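Long-range contacts in putative uronate isomerase (Thermotoga maritima, PDB 4NAR), which is of unconfirmed function but belongs to the lactate racemase family by its N-terminal domain and so may act as a racemase or a related isomerase: residues Gly301-Ile306 against Asp374-Thr379; Leu268-Gln273 against Glu407-Ile412; Ile145-Gly150 against Ala216-Leu221; Leu33-Asp38 against His65-Ser70. One frame throughout, in Å; residues are numbered along the deposited sequence.

Contact 1. Residues Gly301-Ile306 against Asp374-Thr379; sequences GGQIII and DVILAT
Gln303 and Asp374 open a parallel pairing of neighbouring strands in the five-stranded, all-parallel sheet of the chain's C-terminal half, where 302-308 runs beside 373-379. Five backbone hydrogen bonds join them, and the two short strands are twisted by 25°. Ile304 gives its N-H to Asp374 O at 2.8 Å and receives Ile376 N at its carbonyl, the to-and-fro pattern of parallel strands. Gly301 turns the corner into the strand with a positive phi, which glycine accepts easily.

Beta-branched isoleucine and valine suit these extended positions. The face of Ile304, Val375, Ile306 and Leu377 is apolar: the end of Ile306 passes slantwise over Val375, CD1 to CG1 at 3.6 Å, while its flank lies alongside Leu377. Helix 347-357 packs against Val375, and helix 282-285 against Ile306 and Leu377. The other face is apolar at Ile305, Ile376 and Ala378, with Gln303 and Asp374 at its start. Ile305 runs beside Ile376, and Ile305 CG2 meets the small methyl of Ala378, CB, at 4.0 Å.

Gln303 is partly exposed. Its chain, extended beyond CG (chi2 172°), passes across the Ile376 CD1 methyl and meets it from CB to the amide, Gln303 NE2 lying 3.7 Å from Ile376 CD1.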
loop_
_atom_site.group_PDB
_atom_site.type_symbol
_atom_site.label_atom_id
_atom_site.label_comp_id
_atom_site.label_asym_id
_atom_site.label_seq_id
_atom_site.Cartn_x
_atom_site.Cartn_y
_atom_site.Cartn_z
ATOM N N GLY A 301 -13.687 22.561 7.731
ATOM C CA GLY A 301 -13.621 23.430 6.567
ATOM C C GLY A 301 -12.210 23.551 6.002
ATOM O O GLY A 301 -11.965 24.323 5.065
ATOM N N GLY A 302 -11.273 22.794 6.571
ATOM C CA GLY A 302 -9.903 22.821 6.091
ATOM C C GLY A 302 -9.792 22.266 4.684
ATOM O O GLY A 302 -10.627 21.468 4.242
ATOM N N GLN A 303 -8.757 22.688 3.975
ATOM C CA GLN A 303 -8.554 22.244 2.610
ATOM C C GLN A 303 -7.353 21.324 2.510
ATOM O O GLN A 303 -6.237 21.700 2.908
ATOM C CB GLN A 303 -8.312 23.430 1.689
ATOM C CG GLN A 303 -9.520 24.313 1.451
ATOM C CD GLN A 303 -9.146 25.569 0.685
ATOM O OE1 GLN A 303 -8.201 26.271 1.052
ATOM N NE2 GLN A 303 -9.870 25.847 -0.393
ATOM N N ILE A 304 -7.587 20.126 1.973
ATOM C CA ILE A 304 -6.493 19.286 1.514
ATOM C C ILE A 304 -6.364 19.413 -0.005
ATOM O O ILE A 304 -7.310 19.115 -0.748
ATOM C CB ILE A 304 -6.685 17.816 1.897
ATOM C CG1 ILE A 304 -6.941 17.697 3.394
ATOM C CG2 ILE A 304 -5.447 17.020 1.514
ATOM C CD1 ILE A 304 -6.990 16.271 3.894
ATOM N N ILE A 305 -5.193 19.862 -0.449
ATOM C CA ILE A 305 -4.896 20.035 -1.862
ATOM C C ILE A 305 -3.853 19.025 -2.312
ATOM O O ILE A 305 -2.688 19.070 -1.893
ATOM C CB ILE A 305 -4.362 21.456 -2.146
ATOM C CG1 ILE A 305 -5.434 22.494 -1.812
ATOM C CG2 ILE A 305 -3.896 21.584 -3.594
ATOM C CD1 ILE A 305 -4.861 23.837 -1.391
ATOM N N ILE A 306 -4.271 18.120 -3.184
ATOM C CA ILE A 306 -3.390 17.098 -3.708
ATOM C C ILE A 306 -2.730 17.648 -4.972
ATOM O O ILE A 306 -3.321 17.667 -6.067
ATOM C CB ILE A 306 -4.186 15.811 -3.984
ATOM C CG1 ILE A 306 -4.680 15.240 -2.654
ATOM C CG2 ILE A 306 -3.339 14.780 -4.752
ATOM C CD1 ILE A 306 -5.999 14.517 -2.774
ATOM N N ASP A 374 -12.441 19.813 2.901
ATOM C CA ASP A 374 -12.516 19.758 1.437
ATOM C C ASP A 374 -11.272 19.057 0.860
ATOM O O ASP A 374 -10.179 19.177 1.404
ATOM C CB ASP A 374 -12.641 21.167 0.854
ATOM C CG ASP A 374 -13.172 21.177 -0.588
ATOM O OD1 ASP A 374 -13.429 22.285 -1.124
ATOM O OD2 ASP A 374 -13.339 20.088 -1.189
ATOM N N VAL A 375 -11.454 18.306 -0.219
ATOM C CA VAL A 375 -10.339 17.649 -0.909
ATOM C C VAL A 375 -10.242 18.183 -2.327
ATOM O O VAL A 375 -11.194 18.069 -3.117
ATOM C CB VAL A 375 -10.532 16.114 -1.014
ATOM C CG1 VAL A 375 -9.364 15.489 -1.793
ATOM C CG2 VAL A 375 -10.697 15.494 0.370
ATOM N N ILE A 376 -9.099 18.764 -2.661
ATOM C CA ILE A 376 -8.960 19.419 -3.954
ATOM C C ILE A 376 -7.892 18.735 -4.794
ATOM O O ILE A 376 -6.803 18.423 -4.306
ATOM C CB ILE A 376 -8.651 20.916 -3.767
ATOM C CG1 ILE A 376 -9.840 21.593 -3.073
ATOM C CG2 ILE A 376 -8.339 21.601 -5.109
ATOM C CD1 ILE A 376 -9.434 22.527 -1.929
ATOM N N LEU A 377 -8.225 18.481 -6.056
ATOM C CA LEU A 377 -7.286 17.907 -6.998
ATOM C C LEU A 377 -6.610 19.026 -7.795
ATOM O O LEU A 377 -7.268 19.742 -8.571
ATOM C CB LEU A 377 -7.995 16.948 -7.956
ATOM C CG LEU A 377 -8.504 15.612 -7.399
ATOM C CD1 LEU A 377 -8.794 14.584 -8.532
ATOM C CD2 LEU A 377 -7.522 15.043 -6.380
ATOM N N ALA A 378 -5.304 19.190 -7.588
ATOM C CA ALA A 378 -4.505 20.100 -8.412
ATOM C C ALA A 378 -3.638 19.269 -9.362
ATOM O O ALA A 378 -2.432 19.104 -9.154
ATOM C CB ALA A 378 -3.646 21.018 -7.544
ATOM N N THR A 379 -4.283 18.731 -10.396
ATOM C CA THR A 379 -3.680 17.755 -11.290
ATOM C C THR A 379 -4.052 18.115 -12.730
ATOM O O THR A 379 -4.633 19.176 -12.971
ATOM C CB THR A 379 -4.185 16.319 -10.964
ATOM O OG1 THR A 379 -5.437 16.072 -11.616
ATOM C CG2 THR A 379 -4.377 16.114 -9.461
#

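Contact 2. Residues Leu268-Gln273 against Glu407-Ile412; sequences LRRAVQ and EDSLWI
Asp408 O takes two backbone N-H groups at once, from Arg269 at 2.9 Å (N to O) and from Arg270, both in the plane of the carbonyl. This fork grips the place where the chain turns a corner at Arg269. The Asp408 carboxylate is engaged elsewhere, in a salt bridge with Arg266. Arg270 NE then reaches Ser409 OG at 3.2 Å, with the hydroxyl tilted 15° from the guanidinium plane; bends at chi2 and chi3 fold the long arginine back to its strand neighbour. The same OG also bonds Asp406, so a compact serine links a cation and an acid.

Beyond these, Val272 N donates to Leu410 O at 2.8 Å and Ile412 N to Val272 O, whereas Leu410 N to Arg270 O is weak.

Packing falls on both faces. Val272 lies beside Trp411, its CG1 3.6 Å from CZ3 of the indole. On the other face Leu268 CD1 rests on Leu410 CB at 3.9 Å. Gln273 doubles back at chi2 (-80°), which brings its CD to 3.5 Å from Ile412 CD1, while its amide bonds Gly288 and Gly416.

Strand 409-412 thus forms one edge of the five-stranded parallel sheet, added beside 268-274 by a return of the chain over more than 130 residues.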
loop_
_atom_site.group_PDB
_atom_site.type_symbol
_atom_site.label_atom_id
_atom_site.label_comp_id
_atom_site.label_asym_id
_atom_site.label_seq_id
_atom_site.Cartn_x
_atom_site.Cartn_y
_atom_site.Cartn_z
ATOM N N LEU A 268 -4.829 22.358 10.895
ATOM C CA LEU A 268 -4.481 23.058 9.659
ATOM C C LEU A 268 -5.712 23.560 8.915
ATOM O O LEU A 268 -6.724 22.860 8.840
ATOM C CB LEU A 268 -3.673 22.149 8.730
ATOM C CG LEU A 268 -2.316 21.649 9.228
ATOM C CD1 LEU A 268 -1.672 20.758 8.162
ATOM C CD2 LEU A 268 -1.411 22.826 9.600
ATOM N N ARG A 269 -5.627 24.763 8.351
ATOM C CA ARG A 269 -6.702 25.267 7.503
ATOM C C ARG A 269 -6.399 24.936 6.036
ATOM O O ARG A 269 -7.305 24.769 5.215
ATOM C CB ARG A 269 -6.929 26.769 7.729
ATOM C CG ARG A 269 -6.997 27.594 6.443
ATOM C CD ARG A 269 -8.035 28.718 6.507
ATOM N NE ARG A 269 -9.402 28.223 6.717
ATOM C CZ ARG A 269 -10.162 27.637 5.785
ATOM N NH1 ARG A 269 -9.701 27.438 4.548
ATOM N NH2 ARG A 269 -11.392 27.240 6.098
ATOM N N ARG A 270 -5.114 24.809 5.725
ATOM C CA ARG A 270 -4.671 24.481 4.372
ATOM C C ARG A 270 -3.470 23.544 4.434
ATOM O O ARG A 270 -2.503 23.798 5.164
ATOM C CB ARG A 270 -4.287 25.749 3.596
ATOM C CG ARG A 270 -5.386 26.316 2.710
ATOM C CD ARG A 270 -5.511 27.842 2.826
ATOM N NE ARG A 270 -4.262 28.543 2.528
ATOM C CZ ARG A 270 -3.926 29.011 1.327
ATOM N NH1 ARG A 270 -4.739 28.845 0.288
ATOM N NH2 ARG A 270 -2.768 29.637 1.161
ATOM N N ALA A 271 -3.536 22.457 3.674
ATOM C CA ALA A 271 -2.400 21.552 3.522
ATOM C C ALA A 271 -2.236 21.227 2.046
ATOM O O ALA A 271 -3.186 20.761 1.395
ATOM C CB ALA A 271 -2.608 20.269 4.337
ATOM N N VAL A 272 -1.049 21.496 1.507
ATOM C CA VAL A 272 -0.743 21.074 0.145
ATOM C C VAL A 272 0.135 19.834 0.211
ATOM O O VAL A 272 1.272 19.891 0.699
ATOM C CB VAL A 272 -0.025 22.165 -0.680
ATOM C CG1 VAL A 272 0.394 21.623 -2.047
ATOM C CG2 VAL A 272 -0.918 23.393 -0.850
ATOM N N GLN A 273 -0.407 18.711 -0.257
ATOM C CA GLN A 273 0.357 17.479 -0.353
ATOM C C GLN A 273 1.116 17.454 -1.685
ATOM O O GLN A 273 0.526 17.280 -2.754
ATOM C CB GLN A 273 -0.566 16.264 -0.199
ATOM C CG GLN A 273 -1.040 16.045 1.242
ATOM C CD GLN A 273 0.004 15.356 2.122
ATOM O OE1 GLN A 273 1.211 15.398 1.846
ATOM N NE2 GLN A 273 -0.463 14.722 3.202
ATOM N N GLU A 407 0.576 30.978 9.144
ATOM C CA GLU A 407 0.596 30.181 10.372
ATOM C C GLU A 407 -0.158 28.842 10.300
ATOM O O GLU A 407 0.320 27.846 10.856
ATOM C CB GLU A 407 0.120 31.008 11.569
ATOM C CG GLU A 407 -1.350 31.366 11.532
ATOM C CD GLU A 407 -1.722 32.394 12.581
ATOM O OE1 GLU A 407 -1.134 33.500 12.562
ATOM O OE2 GLU A 407 -2.598 32.095 13.424
ATOM N N ASP A 408 -1.307 28.803 9.620
ATOM C CA ASP A 408 -2.106 27.574 9.588
ATOM C C ASP A 408 -2.196 26.892 8.205
ATOM O O ASP A 408 -3.184 26.220 7.878
ATOM C CB ASP A 408 -3.491 27.814 10.195
ATOM C CG ASP A 408 -3.429 28.044 11.702
ATOM O OD1 ASP A 408 -2.374 27.743 12.303
ATOM O OD2 ASP A 408 -4.430 28.516 12.291
ATOM N N SER A 409 -1.150 27.062 7.403
ATOM C CA SER A 409 -1.016 26.319 6.160
ATOM C C SER A 409 0.254 25.479 6.195
ATOM O O SER A 409 1.164 25.746 6.983
ATOM C CB SER A 409 -1.002 27.258 4.955
ATOM O OG SER A 409 -2.171 28.059 4.943
ATOM N N LEU A 410 0.316 24.459 5.347
ATOM C CA LEU A 410 1.473 23.576 5.319
ATOM C C LEU A 410 1.767 23.063 3.911
ATOM O O LEU A 410 0.877 22.561 3.214
ATOM C CB LEU A 410 1.274 22.392 6.271
ATOM C CG LEU A 410 2.204 22.303 7.491
ATOM C CD1 LEU A 410 2.408 20.848 7.895
ATOM C CD2 LEU A 410 3.554 23.012 7.270
ATOM N N TRP A 411 3.028 23.189 3.516
ATOM C CA TRP A 411 3.529 22.677 2.252
ATOM C C TRP A 411 4.288 21.396 2.592
ATOM O O TRP A 411 5.397 21.440 3.130
ATOM C CB TRP A 411 4.451 23.722 1.620
ATOM C CG TRP A 411 4.910 23.460 0.221
ATOM C CD1 TRP A 411 6.113 22.935 -0.162
ATOM C CD2 TRP A 411 4.201 23.765 -0.993
ATOM N NE1 TRP A 411 6.192 22.882 -1.536
ATOM C CE2 TRP A 411 5.030 23.380 -2.070
ATOM C CE3 TRP A 411 2.942 24.311 -1.274
ATOM C CZ2 TRP A 411 4.641 23.528 -3.401
ATOM C CZ3 TRP A 411 2.558 24.458 -2.592
ATOM C CH2 TRP A 411 3.401 24.064 -3.641
ATOM N N ILE A 412 3.667 20.257 2.297
ATOM C CA ILE A 412 4.180 18.954 2.705
ATOM C C ILE A 412 4.978 18.288 1.599
ATOM O O ILE A 412 4.417 17.911 0.559
ATOM C CB ILE A 412 3.020 18.011 3.117
ATOM C CG1 ILE A 412 2.086 18.714 4.115
ATOM C CG2 ILE A 412 3.557 16.693 3.695
ATOM C CD1 ILE A 412 0.832 17.906 4.429
#

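Contact 3. Residues Ile145-Gly150 against Ala216-Leu221; sequences IFFING and ARSFTL. With ACT (acetate ion), chain E.
Phe146 and Phe219 lie side by side on one face of the mixed sheet of the N-terminal half, where strand 144-150 runs parallel to 217-227. Both rings swing beside their own backbone N and therefore lean the same way, planes 16° apart but slid until they barely overlap; Phe146 CE2 meets Phe219 CD2 at 3.5 Å. Broad, flat side chains suit this buried layer, which helix 45-58 covers at Phe146. Leu221 continues it, its CD1 at the edge of the Phe146 ring.

Phe219 CZ meets one face of the Arg217 guanidinium, whose NH2 lies at the edge of the phenyl ring and pairs with Glu240.

On the reverse face Phe147 turns its ring edge to a backbone acceptor, CD2 lying 3.2 Å from Phe219 O in the ring plane. Ile145 CG1 touches Ala216 CB at 3.7 Å.

Asn149 ends the row differently. Its CG sits between backbone N and carbonyl carbon (chi1 52°), which swings the amide across to Thr220. The amide oxygen of Asn149 takes Gly162 N. Next along, Gly150 N donates to acetate OXT at 3.2 Å, and Asn149 ND2 meets Thr220 OG1 at 3.0 Å, in the amide plane.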
loop_
_atom_site.group_PDB
_atom_site.type_symbol
_atom_site.label_atom_id
_atom_site.label_comp_id
_atom_site.label_asym_id
_atom_site.label_seq_id
_atom_site.Cartn_x
_atom_site.Cartn_y
_atom_site.Cartn_z
ATOM N N ILE A 145 11.968 -18.427 -1.326
ATOM C CA ILE A 145 11.195 -17.277 -1.751
ATOM C C ILE A 145 11.503 -16.132 -0.802
ATOM O O ILE A 145 11.355 -16.265 0.419
ATOM C CB ILE A 145 9.701 -17.564 -1.722
ATOM C CG1 ILE A 145 9.398 -18.836 -2.516
ATOM C CG2 ILE A 145 8.942 -16.377 -2.307
ATOM C CD1 ILE A 145 7.910 -19.121 -2.683
ATOM N N PHE A 146 11.932 -15.009 -1.369
ATOM C CA PHE A 146 12.343 -13.856 -0.588
ATOM C C PHE A 146 11.348 -12.752 -0.818
ATOM O O PHE A 146 11.137 -12.322 -1.947
ATOM C CB PHE A 146 13.721 -13.401 -1.048
ATOM C CG PHE A 146 14.750 -14.495 -1.012
ATOM C CD1 PHE A 146 15.058 -15.208 -2.159
ATOM C CD2 PHE A 146 15.399 -14.821 0.180
ATOM C CE1 PHE A 146 16.011 -16.227 -2.129
ATOM C CE2 PHE A 146 16.342 -15.836 0.220
ATOM C CZ PHE A 146 16.653 -16.539 -0.939
ATOM N N PHE A 147 10.712 -12.302 0.245
ATOM C CA PHE A 147 9.760 -11.219 0.123
ATOM C C PHE A 147 10.421 -9.948 0.680
ATOM O O PHE A 147 10.604 -9.821 1.898
ATOM C CB PHE A 147 8.499 -11.521 0.934
ATOM C CG PHE A 147 7.755 -12.766 0.504
ATOM C CD1 PHE A 147 6.608 -12.671 -0.289
ATOM C CD2 PHE A 147 8.171 -14.038 0.930
ATOM C CE1 PHE A 147 5.893 -13.825 -0.668
ATOM C CE2 PHE A 147 7.470 -15.189 0.559
ATOM C CZ PHE A 147 6.327 -15.083 -0.234
ATOM N N ILE A 148 10.788 -9.019 -0.199
ATOM C CA ILE A 148 11.349 -7.747 0.243
ATOM C C ILE A 148 10.186 -6.765 0.390
ATOM O O ILE A 148 9.642 -6.246 -0.600
ATOM C CB ILE A 148 12.389 -7.195 -0.760
ATOM C CG1 ILE A 148 13.420 -8.279 -1.104
ATOM C CG2 ILE A 148 13.065 -5.948 -0.196
ATOM C CD1 ILE A 148 14.383 -7.891 -2.222
ATOM N N ASN A 149 9.777 -6.522 1.627
ATOM C CA ASN A 149 8.623 -5.660 1.870
ATOM C C ASN A 149 9.050 -4.417 2.658
ATOM O O ASN A 149 10.187 -4.335 3.119
ATOM C CB ASN A 149 7.543 -6.458 2.611
ATOM C CG ASN A 149 8.087 -7.156 3.866
ATOM O OD1 ASN A 149 7.922 -6.651 4.980
ATOM N ND2 ASN A 149 8.728 -8.328 3.686
ATOM N N GLY A 150 8.155 -3.453 2.819
ATOM C CA GLY A 150 8.505 -2.228 3.514
ATOM C C GLY A 150 7.387 -1.737 4.413
ATOM O O GLY A 150 6.187 -1.849 4.061
ATOM N N ALA A 216 8.820 -24.172 -0.628
ATOM C CA ALA A 216 10.080 -23.439 -0.505
ATOM C C ALA A 216 10.245 -22.905 0.923
ATOM O O ALA A 216 9.256 -22.738 1.642
ATOM C CB ALA A 216 10.119 -22.279 -1.489
ATOM N N ARG A 217 11.487 -22.643 1.330
ATOM C CA ARG A 217 11.740 -21.827 2.524
ATOM C C ARG A 217 11.378 -20.371 2.213
ATOM O O ARG A 217 11.743 -19.855 1.151
ATOM C CB ARG A 217 13.212 -21.898 2.941
ATOM C CG ARG A 217 13.704 -23.283 3.377
ATOM C CD ARG A 217 15.161 -23.203 3.844
ATOM N NE ARG A 217 15.307 -22.394 5.058
ATOM C CZ ARG A 217 16.472 -22.090 5.628
ATOM N NH1 ARG A 217 17.615 -22.515 5.088
ATOM N NH2 ARG A 217 16.491 -21.351 6.738
ATOM N N SER A 218 10.675 -19.711 3.133
ATOM C CA SER A 218 10.169 -18.352 2.892
ATOM C C SER A 218 10.806 -17.286 3.776
ATOM O O SER A 218 10.761 -17.383 5.002
ATOM C CB SER A 218 8.663 -18.304 3.137
ATOM O OG SER A 218 7.984 -18.954 2.086
ATOM N N PHE A 219 11.337 -16.231 3.174
ATOM C CA PHE A 219 11.959 -15.198 3.982
ATOM C C PHE A 219 11.266 -13.871 3.870
ATOM O O PHE A 219 10.763 -13.500 2.812
ATOM C CB PHE A 219 13.443 -15.075 3.643
ATOM C CG PHE A 219 14.185 -16.367 3.824
ATOM C CD1 PHE A 219 14.626 -16.754 5.089
ATOM C CD2 PHE A 219 14.366 -17.239 2.752
ATOM C CE1 PHE A 219 15.281 -17.979 5.278
ATOM C CE2 PHE A 219 15.024 -18.473 2.929
ATOM C CZ PHE A 219 15.477 -18.843 4.197
ATOM N N THR A 220 11.206 -13.174 4.991
ATOM C CA THR A 220 10.771 -11.797 4.979
ATOM C C THR A 220 11.984 -10.905 5.186
ATOM O O THR A 220 12.821 -11.146 6.067
ATOM C CB THR A 220 9.689 -11.493 6.043
ATOM O OG1 THR A 220 9.406 -10.088 6.026
ATOM C CG2 THR A 220 10.141 -11.906 7.466
ATOM N N LEU A 221 12.099 -9.907 4.326
ATOM C CA LEU A 221 13.146 -8.910 4.436
ATOM C C LEU A 221 12.391 -7.583 4.551
ATOM O O LEU A 221 12.033 -6.962 3.544
ATOM C CB LEU A 221 14.075 -8.978 3.214
ATOM C CG LEU A 221 14.745 -10.351 3.010
ATOM C CD1 LEU A 221 13.887 -11.308 2.193
ATOM C CD2 LEU A 221 16.131 -10.232 2.383
HETATM C C ACT E . 4.186 -4.031 1.099
HETATM O O ACT E . 3.363 -3.615 1.933
HETATM O OXT ACT E . 5.344 -4.152 1.538
HETATM C CH3 ACT E . 3.788 -4.350 -0.318
#

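Contact 4. Residues Leu33-Asp38 against His65-Ser70; sequences LVVHTD and HTLNAS
The imidazole of His36 reaches back diagonally to Thr66 across the two parallel strands of a beta-alpha-beta unit, strand 31-36, helix 45-58 and strand 63-68.

Four backbone hydrogen bonds tie the strands: Val34 N to His65 O, Leu67 N to Val34 O, His36 N to Leu67 O and Ala69 N to His36 O. The last brings in Ala69, the centre of an inverse gamma turn.

The side-chain polar contacts centre on His36. Its CG lies between backbone N and carbonyl carbon (chi1 56°), which brings the imidazole over the neighbouring strand. ND1 donates to Thr37 O at 2.8 Å, in the ring plane, and NE2 meets Thr66 OG1 at 3.2 Å; either could be the donor. One ring face covers Leu67 O, and Asn68 CA makes a CH-pi contact, 3.9 Å from the His36 centroid.

Water supplies the next link. Water 1 donates to Asp38 OD2 at 2.7 Å and accepts from Asn68 ND2 at 2.8 Å. Asp38 OD2 also bonds His73. Asn68 OD1 instead sits 3.0 Å from Asp38 CB, buried without a polar partner.

Apolar contacts fill the opposite face. Val35 CG2 runs beside Leu67 CB at 4.0 Å, Leu33 CD1 leans on Leu67 CB, and Val35 CG1 reaches the small Ala69 CB; beta-branched valine suits the extended chain.

With both ring nitrogens engaged, His36 is fixed in rotation. A polar cluster thus lies at the C-terminal ends of the strands, with Thr37 near an acetate and Asp38 near a sulfate; both ions probably come from the crystallisation liquor but may mark a pocket.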
loop_
_atom_site.group_PDB
_atom_site.type_symbol
_atom_site.label_atom_id
_atom_site.label_comp_id
_atom_site.label_asym_id
_atom_site.label_seq_id
_atom_site.Cartn_x
_atom_site.Cartn_y
_atom_site.Cartn_z
ATOM N N LEU A 33 12.754 -17.302 -5.955
ATOM C CA LEU A 33 11.757 -16.289 -6.303
ATOM C C LEU A 33 11.887 -15.073 -5.396
ATOM O O LEU A 33 11.939 -15.205 -4.156
ATOM C CB LEU A 33 10.331 -16.854 -6.200
ATOM C CG LEU A 33 9.144 -15.903 -6.449
ATOM C CD1 LEU A 33 9.172 -15.333 -7.866
ATOM C CD2 LEU A 33 7.808 -16.590 -6.191
ATOM N N VAL A 34 11.933 -13.889 -6.009
ATOM C CA VAL A 34 11.945 -12.651 -5.245
ATOM C C VAL A 34 10.671 -11.864 -5.510
ATOM O O VAL A 34 10.425 -11.401 -6.634
ATOM C CB VAL A 34 13.201 -11.773 -5.535
ATOM C CG1 VAL A 34 13.126 -10.444 -4.763
ATOM C CG2 VAL A 34 14.472 -12.526 -5.179
ATOM N N VAL A 35 9.859 -11.728 -4.463
ATOM C CA VAL A 35 8.648 -10.919 -4.497
ATOM C C VAL A 35 9.001 -9.523 -3.957
ATOM O O VAL A 35 9.567 -9.399 -2.858
ATOM C CB VAL A 35 7.504 -11.590 -3.677
ATOM C CG1 VAL A 35 6.246 -10.739 -3.705
ATOM C CG2 VAL A 35 7.196 -12.996 -4.223
ATOM N N HIS A 36 8.688 -8.480 -4.736
ATOM C CA HIS A 36 9.123 -7.115 -4.427
ATOM C C HIS A 36 7.989 -6.106 -4.591
ATOM O O HIS A 36 6.962 -6.407 -5.212
ATOM C CB HIS A 36 10.291 -6.696 -5.341
ATOM C CG HIS A 36 9.981 -6.822 -6.810
ATOM N ND1 HIS A 36 9.385 -5.814 -7.534
ATOM C CD2 HIS A 36 10.175 -7.852 -7.671
ATOM C CE1 HIS A 36 9.219 -6.219 -8.788
ATOM N NE2 HIS A 36 9.690 -7.445 -8.895
ATOM N N THR A 37 8.206 -4.907 -4.042
ATOM C CA THR A 37 7.281 -3.783 -4.172
ATOM C C THR A 37 7.348 -3.217 -5.594
ATOM O O THR A 37 8.260 -3.562 -6.378
ATOM C CB THR A 37 7.621 -2.662 -3.147
ATOM O OG1 THR A 37 8.945 -2.160 -3.391
ATOM C CG2 THR A 37 7.547 -3.192 -1.707
ATOM N N ASP A 38 6.401 -2.342 -5.936
ATOM C CA ASP A 38 6.336 -1.836 -7.312
ATOM C C ASP A 38 6.830 -0.385 -7.406
ATOM O O ASP A 38 7.326 0.164 -6.409
ATOM C CB ASP A 38 4.932 -2.003 -7.914
ATOM C CG ASP A 38 3.877 -1.189 -7.176
ATOM O OD1 ASP A 38 4.247 -0.560 -6.154
ATOM O OD2 ASP A 38 2.685 -1.187 -7.604
ATOM N N HIS A 65 13.928 -15.690 -10.393
ATOM C CA HIS A 65 12.642 -15.165 -10.828
ATOM C C HIS A 65 12.188 -14.029 -9.908
ATOM O O HIS A 65 12.447 -14.049 -8.701
ATOM C CB HIS A 65 11.612 -16.285 -10.831
ATOM C CG HIS A 65 11.843 -17.313 -11.902
ATOM N ND1 HIS A 65 11.094 -17.362 -13.060
ATOM C CD2 HIS A 65 12.728 -18.331 -11.981
ATOM C CE1 HIS A 65 11.512 -18.367 -13.808
ATOM N NE2 HIS A 65 12.503 -18.971 -13.182
ATOM N N THR A 66 11.515 -13.025 -10.467
ATOM C CA THR A 66 10.948 -11.973 -9.627
ATOM C C THR A 66 9.461 -11.781 -9.874
ATOM O O THR A 66 8.966 -12.072 -10.966
ATOM C CB THR A 66 11.705 -10.620 -9.759
ATOM O OG1 THR A 66 11.012 -9.748 -10.679
ATOM C CG2 THR A 66 13.175 -10.864 -10.183
ATOM N N LEU A 67 8.755 -11.306 -8.849
ATOM C CA LEU A 67 7.312 -11.109 -8.923
ATOM C C LEU A 67 7.005 -9.735 -8.348
ATOM O O LEU A 67 7.355 -9.409 -7.195
ATOM C CB LEU A 67 6.551 -12.180 -8.121
ATOM C CG LEU A 67 5.198 -12.748 -8.601
ATOM C CD1 LEU A 67 4.406 -13.251 -7.411
ATOM C CD2 LEU A 67 4.353 -11.783 -9.437
ATOM N N ASN A 68 6.356 -8.927 -9.171
ATOM C CA ASN A 68 5.930 -7.611 -8.773
ATOM C C ASN A 68 4.662 -7.709 -7.932
ATOM O O ASN A 68 3.599 -8.065 -8.453
ATOM C CB ASN A 68 5.650 -6.769 -10.022
ATOM C CG ASN A 68 5.219 -5.356 -9.677
ATOM O OD1 ASN A 68 5.975 -4.602 -9.052
ATOM N ND2 ASN A 68 3.996 -4.989 -10.078
ATOM N N ALA A 69 4.770 -7.384 -6.643
ATOM C CA ALA A 69 3.594 -7.359 -5.772
ATOM C C ALA A 69 2.737 -6.128 -6.091
ATOM O O ALA A 69 2.766 -5.127 -5.352
ATOM C CB ALA A 69 4.004 -7.363 -4.297
ATOM N N SER A 70 1.971 -6.213 -7.175
ATOM C CA SER A 70 1.249 -5.046 -7.701
ATOM C C SER A 70 -0.004 -4.613 -6.916
ATOM O O SER A 70 -0.381 -3.427 -6.922
ATOM C CB SER A 70 0.825 -5.320 -9.147
ATOM O OG SER A 70 -0.274 -6.231 -9.175
HETATM O O HOH W 1 2.780 -2.412 -10.059
HETATM O O HOH W 2 4.100 -2.572 -3.660
#

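How the contacts relate
The four contacts form two pairs, one in each sheet. Contacts 3 and 4 share the mixed sheet: strands 144-150 and 31-36 are neighbours, Phe146 N lying 2.8 Å from Leu33 O, and the centres are about 10 Å apart. Contacts 1 and 2 likewise share the parallel sheet, with Gln303 N 2.8 Å from Arg269 O; contact 1 is nested along the chain in the loop that contact 2 closes. The pairs lie on opposite sides of the chain's centre, contacts 1 and 4 being about 17 Å apart at their nearest atoms. An acetate, probably from the crystallisation liquor, bonds Gly150 of contact 3, with Arg41 and Gly161, and lies about 4 Å from the Thr37 side chain of contact 4.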